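PDB 6FN6: fatty acid synthase 1, isoform A from Drosophila melanogaster, which probably carries out, as the dehydratase-enoylreductase-ketoreductase modifying region of a multifunctional fatty acid synthase, the NADPH-dependent reductions and the dehydration of fatty acid elongation. Local coordinates for residues A[570-575]-A[581-586]; A[872-877]-A[912-917]. All blocks are in the same frame, centred on the assembly; numbering follows the deposited sequence.

Both contacts lie around Trp585, their centres about 8 Å apart, but they differ in burial and chemistry. Interaction 1 is a largely buried beta hairpin, 570-575 with 581-586, held by four backbone hydrogen bonds and by apolar packing on the indole. Interaction 2 brings the turn 872-877 and the strand segment 912-917 together over a much smaller, partly buried surface, with no direct hydrogen bond and one bridging water. The two share neighbours: the indole N-H of the hairpin binds the backbone of 872-877, and the backbone oxygen of Trp585 receives Ile916 N, so the hairpin touches both segments of interaction 2.

Interaction 1: residues A[570-575]-A[581-586]; sequences AYVNAL and ASLKWI
Tyr571 and Ile586 exchange two backbone hydrogen bonds at the open end of a beta hairpin, and Asn573 and Lys584 repeat the exchange nearer the turn, with Asn573 N 3.0 Å from Lys584 O. The strands run antiparallel, their directions 153° apart. Packing is tight on the face formed by Val572, Ala574, Leu583 and Trp585. Here Val572 CG2 stands over the centre of the indole six-membered ring in a CH-pi contact, 3.4 Å from the ring centroid and 6° off its normal. The valine torsion (CG1 anti to the backbone N, chi1 177°) splits the branches: CG2 meets the indole, while CG1 lies 4.1 Å from Leu583 CD2. Trp585 NE1 is hydrogen-bonded to Asp873 O, which helps to set the rotation of the ring, and Val876 and Ile913 also pack on it. A leucine in place of Trp585 would probably leave Asp873 O without its donor and Val572 CG2 without the flat surface it rests on. On the opposite face of the hairpin, Ile586 CB covers the Tyr571 ring toward its rim, 4.2 Å from the centroid. The contact is looser at the turn, where Leu575 is exposed: its CG lies 3.6 Å from Ser582 O, and its CD2 just comes within 4.4 Å of Ile586 CD1. The buried Ser582 OG has two carbonyl partners for its one proton, Asp579 O, the stronger, and Val576 O. The partly exposed Lys584 runs out extended toward the turn, where NZ makes a weak hydrogen bond to Ala581 O at 3.4 Å.

Interaction 2: residues A[872-877]-A[912-917]; sequences NDQQVE and LINAIP
Asp873 and Ile913 make the main direct contact between the turn that starts helix 876-885 and the short strand 913-915. It is van der Waals in kind: the two side chains lie alongside in opposite senses, with Asp873 OD2 3.9 Å from Ile913 CD1 and Asp873 CB 4.0 Å from the same methyl. The isoleucine reaches across with CG1 anti to its backbone N (chi1 -176°), which carries CD1 out to the aspartate. More loosely, the amide ends of Gln874 and Asn914 approach to 4.3 Å between NE2 and ND2, both nitrogens, at the more exposed margin. The polar link is indirect. One water donates to Asp873 OD2 at 3.0 Å and accepts a weak bond from Asn914 N at 3.4 Å, tying the carboxylate to the strand backbone. A third group of bonds shapes the turn itself, a type I beta turn closed by Gln875 N to Asn872 O at 3.0 Å. Asn872 N also donates to Gln875 OE1, from above the plane of that amide carbonyl, and Asn872 OD1 receives weak bonds from Gln874 N and Gln875 N. Gln875 then takes the N-cap position of the helix. The turn leads from the end of strand 868-872 into helix 876-885, in a zinc-binding dehydrogenase family region consistent with the enoylreductase part of the chain. Strand 913-915 pairs antiparallel with 565-567, and just past it Ile916 forms backbone hydrogen bonds with Trp585 and Glu587 of strand 583-587, while Val876 of the helix packs on Val572 of strand 570-574.

Interaction 1: residues A[570-575]-A[581-586]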
ATOM      1  N   ALA A 570      -7.541  33.184 -31.132  1.00 39.08           N
ATOM      2  CA  ALA A 570      -8.101  33.123 -29.792  1.00 36.44           C
ATOM      3  C   ALA A 570      -7.915  31.748 -29.170  1.00 36.52           C
ATOM      4  O   ALA A 570      -7.613  30.771 -29.856  1.00 35.64           O
ATOM      5  CB  ALA A 570      -9.577  33.485 -29.827  1.00 36.48           C
ATOM      6  N   TYR A 571      -8.080  31.690 -27.854  1.00 39.93           N
ATOM      7  CA  TYR A 571      -8.034  30.430 -27.129  1.00 41.04           C
ATOM      8  C   TYR A 571      -9.174  30.418 -26.122  1.00 44.47           C
ATOM      9  O   TYR A 571      -9.781  31.456 -25.852  1.00 45.96           O
ATOM     10  CB  TYR A 571      -6.683  30.243 -26.429  1.00 38.27           C
ATOM     11  CG  TYR A 571      -6.458  31.196 -25.281  1.00 37.63           C
ATOM     12  CD1 TYR A 571      -5.971  32.480 -25.501  1.00 38.41           C
ATOM     13  CD2 TYR A 571      -6.731  30.815 -23.976  1.00 37.70           C
ATOM     14  CE1 TYR A 571      -5.765  33.358 -24.452  1.00 38.60           C
ATOM     15  CE2 TYR A 571      -6.528  31.684 -22.922  1.00 39.94           C
ATOM     16  CZ  TYR A 571      -6.045  32.955 -23.165  1.00 38.46           C
ATOM     17  OH  TYR A 571      -5.841  33.824 -22.116  1.00 39.25           O
ATOM     18  N   VAL A 572      -9.467  29.245 -25.574  1.00 43.93           N
ATOM     19  CA  VAL A 572     -10.539  29.106 -24.601  1.00 43.59           C
ATOM     20  C   VAL A 572      -9.944  29.174 -23.205  1.00 41.55           C
ATOM     21  O   VAL A 572      -8.873  28.622 -22.950  1.00 39.75           O
ATOM     22  CB  VAL A 572     -11.327  27.802 -24.818  1.00 41.74           C
ATOM     23  CG1 VAL A 572     -12.401  27.627 -23.744  1.00 40.83           C
ATOM     24  CG2 VAL A 572     -11.950  27.790 -26.205  1.00 39.06           C
ATOM     25  N   ASN A 573     -10.643  29.856 -22.305  1.00 43.51           N
ATOM     26  CA  ASN A 573     -10.184  29.992 -20.933  1.00 52.26           C
ATOM     27  C   ASN A 573     -11.353  29.920 -19.962  1.00 52.67           C
ATOM     28  O   ASN A 573     -12.441  30.421 -20.245  1.00 48.51           O
ATOM     29  CB  ASN A 573      -9.441  31.317 -20.754  1.00 60.13           C
ATOM     30  CG  ASN A 573      -8.792  31.443 -19.389  1.00 66.51           C
ATOM     31  OD1 ASN A 573      -8.508  30.444 -18.727  1.00 68.39           O
ATOM     32  ND2 ASN A 573      -8.560  32.678 -18.958  1.00 67.35           N
ATOM     33  N   ALA A 574     -11.119  29.279 -18.822  1.00 59.41           N
ATOM     34  CA  ALA A 574     -12.086  29.264 -17.734  1.00 59.03           C
ATOM     35  C   ALA A 574     -11.738  30.382 -16.759  1.00 59.51           C
ATOM     36  O   ALA A 574     -10.784  30.265 -15.991  1.00 61.14           O
ATOM     37  CB  ALA A 574     -12.087  27.917 -17.035  1.00 59.11           C
ATOM     38  N   LEU A 575     -12.506  31.465 -16.800  1.00 60.54           N
ATOM     39  CA  LEU A 575     -12.196  32.648 -16.002  1.00 60.28           C
ATOM     40  C   LEU A 575     -12.321  32.385 -14.499  1.00 66.12           C
ATOM     41  O   LEU A 575     -11.432  32.742 -13.725  1.00 65.20           O
ATOM     42  CB  LEU A 575     -13.118  33.796 -16.412  1.00 58.19           C
ATOM     43  CG  LEU A 575     -13.145  34.099 -17.914  1.00 54.46           C
ATOM     44  CD1 LEU A 575     -14.017  35.312 -18.209  1.00 54.38           C
ATOM     45  CD2 LEU A 575     -11.738  34.297 -18.477  1.00 53.62           C
ATOM     46  N   ALA A 581     -19.774  28.102 -16.890  1.00 65.42           N
ATOM     47  CA  ALA A 581     -20.326  29.137 -17.755  1.00 60.40           C
ATOM     48  C   ALA A 581     -19.243  30.164 -18.080  1.00 56.68           C
ATOM     49  O   ALA A 581     -19.384  30.964 -19.006  1.00 54.41           O
ATOM     50  CB  ALA A 581     -21.521  29.805 -17.095  1.00 61.82           C
ATOM     51  N   SER A 582     -18.166  30.139 -17.302  1.00 55.23           N
ATOM     52  CA  SER A 582     -17.067  31.079 -17.462  1.00 54.90           C
ATOM     53  C   SER A 582     -16.193  30.739 -18.670  1.00 54.63           C
ATOM     54  O   SER A 582     -15.331  31.528 -19.059  1.00 54.46           O
ATOM     55  CB  SER A 582     -16.216  31.107 -16.193  1.00 54.11           C
ATOM     56  OG  SER A 582     -15.687  29.826 -15.908  1.00 54.34           O
ATOM     57  N   LEU A 583     -16.396  29.559 -19.250  1.00 51.39           N
ATOM     58  CA  LEU A 583     -15.634  29.156 -20.430  1.00 50.22           C
ATOM     59  C   LEU A 583     -15.941  30.076 -21.606  1.00 49.99           C
ATOM     60  O   LEU A 583     -17.062  30.097 -22.115  1.00 49.73           O
ATOM     61  CB  LEU A 583     -15.941  27.707 -20.806  1.00 48.81           C
ATOM     62  CG  LEU A 583     -15.346  26.640 -19.886  1.00 45.11           C
ATOM     63  CD1 LEU A 583     -16.023  25.299 -20.108  1.00 47.38           C
ATOM     64  CD2 LEU A 583     -13.847  26.525 -20.114  1.00 41.18           C
ATOM     65  N   LYS A 584     -14.941  30.839 -22.034  1.00 54.98           N
ATOM     66  CA  LYS A 584     -15.123  31.774 -23.134  1.00 57.91           C
ATOM     67  C   LYS A 584     -13.857  31.872 -23.984  1.00 51.16           C
ATOM     68  O   LYS A 584     -12.755  31.601 -23.509  1.00 48.82           O
ATOM     69  CB  LYS A 584     -15.499  33.162 -22.600  1.00 69.82           C
ATOM     70  CG  LYS A 584     -16.860  33.234 -21.909  1.00 82.07           C
ATOM     71  CD  LYS A 584     -17.211  34.670 -21.533  1.00 88.55           C
ATOM     72  CE  LYS A 584     -18.619  34.791 -20.962  1.00 93.83           C
ATOM     73  NZ  LYS A 584     -18.730  34.229 -19.585  1.00 96.39           N
ATOM     74  N   TRP A 585     -14.024  32.243 -25.249  1.00 51.79           N
ATOM     75  CA  TRP A 585     -12.888  32.466 -26.133  1.00 49.18           C
ATOM     76  C   TRP A 585     -12.224  33.794 -25.794  1.00 48.11           C
ATOM     77  O   TRP A 585     -12.901  34.797 -25.565  1.00 49.63           O
ATOM     78  CB  TRP A 585     -13.323  32.451 -27.597  1.00 51.86           C
ATOM     79  CG  TRP A 585     -13.732  31.099 -28.086  1.00 54.93           C
ATOM     80  CD1 TRP A 585     -14.977  30.547 -28.032  1.00 57.42           C
ATOM     81  CD2 TRP A 585     -12.888  30.126 -28.712  1.00 55.12           C
ATOM     82  NE1 TRP A 585     -14.961  29.288 -28.584  1.00 58.64           N
ATOM     83  CE2 TRP A 585     -13.689  29.006 -29.008  1.00 57.26           C
ATOM     84  CE3 TRP A 585     -11.532  30.093 -29.050  1.00 55.53           C
ATOM     85  CZ2 TRP A 585     -13.178  27.867 -29.627  1.00 57.14           C
ATOM     86  CZ3 TRP A 585     -11.028  28.961 -29.661  1.00 56.04           C
ATOM     87  CH2 TRP A 585     -11.848  27.865 -29.943  1.00 57.02           C
ATOM     88  N   ILE A 586     -10.896  33.794 -25.771  1.00 44.25           N
ATOM     89  CA  ILE A 586     -10.133  34.993 -25.462  1.00 42.83           C
ATOM     90  C   ILE A 586      -9.178  35.278 -26.606  1.00 43.49           C
ATOM     91  O   ILE A 586      -8.573  34.363 -27.159  1.00 44.57           O
ATOM     92  CB  ILE A 586      -9.365  34.837 -24.140  1.00 43.98           C
ATOM     93  CG1 ILE A 586     -10.313  34.437 -23.003  1.00 47.50           C
ATOM     94  CG2 ILE A 586      -8.611  36.119 -23.802  1.00 44.36           C
ATOM     95  CD1 ILE A 586     -11.403  35.446 -22.705  1.00 48.88           C
TER

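Interaction 2: residues A[872-877]-A[912-917]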
ATOM      1  N   ASN A 872     -19.786  22.838 -31.672  1.00 50.11           N
ATOM      2  CA  ASN A 872     -19.149  23.943 -32.391  1.00 52.39           C
ATOM      3  C   ASN A 872     -18.561  24.952 -31.405  1.00 47.72           C
ATOM      4  O   ASN A 872     -18.684  24.789 -30.190  1.00 46.69           O
ATOM      5  CB  ASN A 872     -20.139  24.631 -33.340  1.00 61.98           C
ATOM      6  CG  ASN A 872     -21.382  25.132 -32.634  1.00 68.56           C
ATOM      7  OD1 ASN A 872     -21.362  25.417 -31.438  1.00 69.63           O
ATOM      8  ND2 ASN A 872     -22.478  25.244 -33.380  1.00 72.18           N
ATOM      9  N   ASP A 873     -17.904  25.981 -31.934  1.00 56.24           N
ATOM     10  CA  ASP A 873     -17.140  26.918 -31.112  1.00 54.81           C
ATOM     11  C   ASP A 873     -18.003  27.637 -30.075  1.00 55.21           C
ATOM     12  O   ASP A 873     -17.484  28.144 -29.081  1.00 50.71           O
ATOM     13  CB  ASP A 873     -16.429  27.950 -31.996  1.00 55.69           C
ATOM     14  CG  ASP A 873     -17.361  28.617 -32.989  1.00 56.59           C
ATOM     15  OD1 ASP A 873     -18.485  28.113 -33.191  1.00 57.59           O
ATOM     16  OD2 ASP A 873     -16.962  29.646 -33.575  1.00 57.60           O
ATOM     17  N   GLN A 874     -19.311  27.684 -30.306  1.00 72.44           N
ATOM     18  CA  GLN A 874     -20.222  28.387 -29.406  1.00 77.55           C
ATOM     19  C   GLN A 874     -20.718  27.491 -28.272  1.00 75.42           C
ATOM     20  O   GLN A 874     -21.127  27.982 -27.220  1.00 74.51           O
ATOM     21  CB  GLN A 874     -21.420  28.935 -30.186  1.00 86.31           C
ATOM     22  CG  GLN A 874     -21.062  29.995 -31.217  1.00 91.58           C
ATOM     23  CD  GLN A 874     -20.365  31.195 -30.607  1.00 92.46           C
ATOM     24  OE1 GLN A 874     -20.498  31.464 -29.414  1.00 92.27           O
ATOM     25  NE2 GLN A 874     -19.612  31.922 -31.425  1.00 93.36           N
ATOM     26  N   GLN A 875     -20.696  26.180 -28.495  1.00 68.16           N
ATOM     27  CA  GLN A 875     -21.224  25.225 -27.525  1.00 68.78           C
ATOM     28  C   GLN A 875     -20.128  24.602 -26.658  1.00 63.45           C
ATOM     29  O   GLN A 875     -20.198  23.417 -26.325  1.00 64.14           O
ATOM     30  CB  GLN A 875     -21.984  24.115 -28.250  1.00 76.50           C
ATOM     31  CG  GLN A 875     -23.119  24.599 -29.135  1.00 82.21           C
ATOM     32  CD  GLN A 875     -23.502  23.579 -30.190  1.00 86.06           C
ATOM     33  OE1 GLN A 875     -22.785  22.602 -30.414  1.00 85.59           O
ATOM     34  NE2 GLN A 875     -24.630  23.805 -30.850  1.00 89.23           N
ATOM     35  N   VAL A 876     -19.123  25.392 -26.291  1.00 49.97           N
ATOM     36  CA  VAL A 876     -18.023  24.882 -25.478  1.00 43.60           C
ATOM     37  C   VAL A 876     -18.509  24.529 -24.076  1.00 47.02           C
ATOM     38  O   VAL A 876     -18.090  23.523 -23.505  1.00 44.72           O
ATOM     39  CB  VAL A 876     -16.862  25.893 -25.419  1.00 40.57           C
ATOM     40  CG1 VAL A 876     -15.727  25.369 -24.542  1.00 39.15           C
ATOM     41  CG2 VAL A 876     -16.354  26.191 -26.816  1.00 41.09           C
ATOM     42  N   GLU A 877     -19.381  25.364 -23.517  1.00 60.00           N
ATOM     43  CA  GLU A 877     -19.931  25.110 -22.190  1.00 68.01           C
ATOM     44  C   GLU A 877     -20.633  23.757 -22.178  1.00 69.92           C
ATOM     45  O   GLU A 877     -20.332  22.892 -21.353  1.00 62.41           O
ATOM     46  CB  GLU A 877     -20.899  26.223 -21.773  1.00 76.99           C
ATOM     47  CG  GLU A 877     -21.573  25.994 -20.423  1.00 82.40           C
ATOM     48  CD  GLU A 877     -22.585  27.072 -20.083  1.00 86.62           C
ATOM     49  OE1 GLU A 877     -22.535  28.157 -20.703  1.00 88.33           O
ATOM     50  OE2 GLU A 877     -23.432  26.837 -19.194  1.00 87.99           O
ATOM     51  N   LEU A 912     -12.658  34.398 -38.680  1.00 73.07           N
ATOM     52  CA  LEU A 912     -12.721  35.236 -37.501  1.00 69.73           C
ATOM     53  C   LEU A 912     -13.604  34.532 -36.487  1.00 68.68           C
ATOM     54  O   LEU A 912     -14.577  33.868 -36.851  1.00 70.97           O
ATOM     55  CB  LEU A 912     -13.283  36.617 -37.839  1.00 71.49           C
ATOM     56  CG  LEU A 912     -12.441  37.499 -38.764  1.00 73.32           C
ATOM     57  CD1 LEU A 912     -13.215  38.751 -39.128  1.00 74.00           C
ATOM     58  CD2 LEU A 912     -11.109  37.860 -38.126  1.00 72.45           C
ATOM     59  N   ILE A 913     -13.264  34.674 -35.215  1.00 54.04           N
ATOM     60  CA  ILE A 913     -14.025  34.043 -34.151  1.00 58.26           C
ATOM     61  C   ILE A 913     -14.325  35.092 -33.098  1.00 55.03           C
ATOM     62  O   ILE A 913     -13.501  35.962 -32.821  1.00 52.45           O
ATOM     63  CB  ILE A 913     -13.266  32.836 -33.559  1.00 65.62           C
ATOM     64  CG1 ILE A 913     -14.131  32.122 -32.514  1.00 68.24           C
ATOM     65  CG2 ILE A 913     -11.939  33.283 -32.952  1.00 65.10           C
ATOM     66  CD1 ILE A 913     -13.576  30.774 -32.062  1.00 69.55           C
ATOM     67  N   ASN A 914     -15.519  35.020 -32.524  1.00 71.52           N
ATOM     68  CA  ASN A 914     -15.918  35.975 -31.506  1.00 72.20           C
ATOM     69  C   ASN A 914     -15.257  35.628 -30.179  1.00 66.89           C
ATOM     70  O   ASN A 914     -15.538  34.590 -29.579  1.00 67.16           O
ATOM     71  CB  ASN A 914     -17.439  35.997 -31.363  1.00 81.87           C
ATOM     72  CG  ASN A 914     -18.131  36.495 -32.614  1.00 87.07           C
ATOM     73  OD1 ASN A 914     -18.302  37.699 -32.805  1.00 87.52           O
ATOM     74  ND2 ASN A 914     -18.530  35.569 -33.479  1.00 89.02           N
ATOM     75  N   ALA A 915     -14.369  36.511 -29.732  1.00 49.32           N
ATOM     76  CA  ALA A 915     -13.656  36.318 -28.480  1.00 44.07           C
ATOM     77  C   ALA A 915     -13.572  37.636 -27.728  1.00 44.66           C
ATOM     78  O   ALA A 915     -13.651  38.712 -28.324  1.00 43.67           O
ATOM     79  CB  ALA A 915     -12.260  35.765 -28.738  1.00 43.64           C
ATOM     80  N   ILE A 916     -13.427  37.549 -26.413  1.00 47.21           N
ATOM     81  CA  ILE A 916     -13.260  38.737 -25.595  1.00 48.74           C
ATOM     82  C   ILE A 916     -11.943  39.377 -26.015  1.00 46.12           C
ATOM     83  O   ILE A 916     -10.895  38.732 -25.948  1.00 44.75           O
ATOM     84  CB  ILE A 916     -13.291  38.398 -24.096  1.00 52.48           C
ATOM     85  CG1 ILE A 916     -14.656  37.818 -23.723  1.00 56.74           C
ATOM     86  CG2 ILE A 916     -12.998  39.639 -23.259  1.00 53.79           C
ATOM     87  CD1 ILE A 916     -14.718  37.215 -22.335  1.00 57.80           C
ATOM     88  N   PRO A 917     -11.985  40.643 -26.471  1.00 37.41           N
ATOM     89  CA  PRO A 917     -10.730  41.252 -26.917  1.00 35.82           C
ATOM     90  C   PRO A 917      -9.740  41.419 -25.771  1.00 33.08           C
ATOM     91  O   PRO A 917     -10.145  41.583 -24.621  1.00 32.66           O
ATOM     92  CB  PRO A 917     -11.173  42.610 -27.474  1.00 35.94           C
ATOM     93  CG  PRO A 917     -12.453  42.910 -26.781  1.00 37.53           C
ATOM     94  CD  PRO A 917     -13.117  41.584 -26.552  1.00 36.14           C
TER
HETATM   95  O   HOH W   1     -17.219  32.583 -34.243  1.00 24.00           O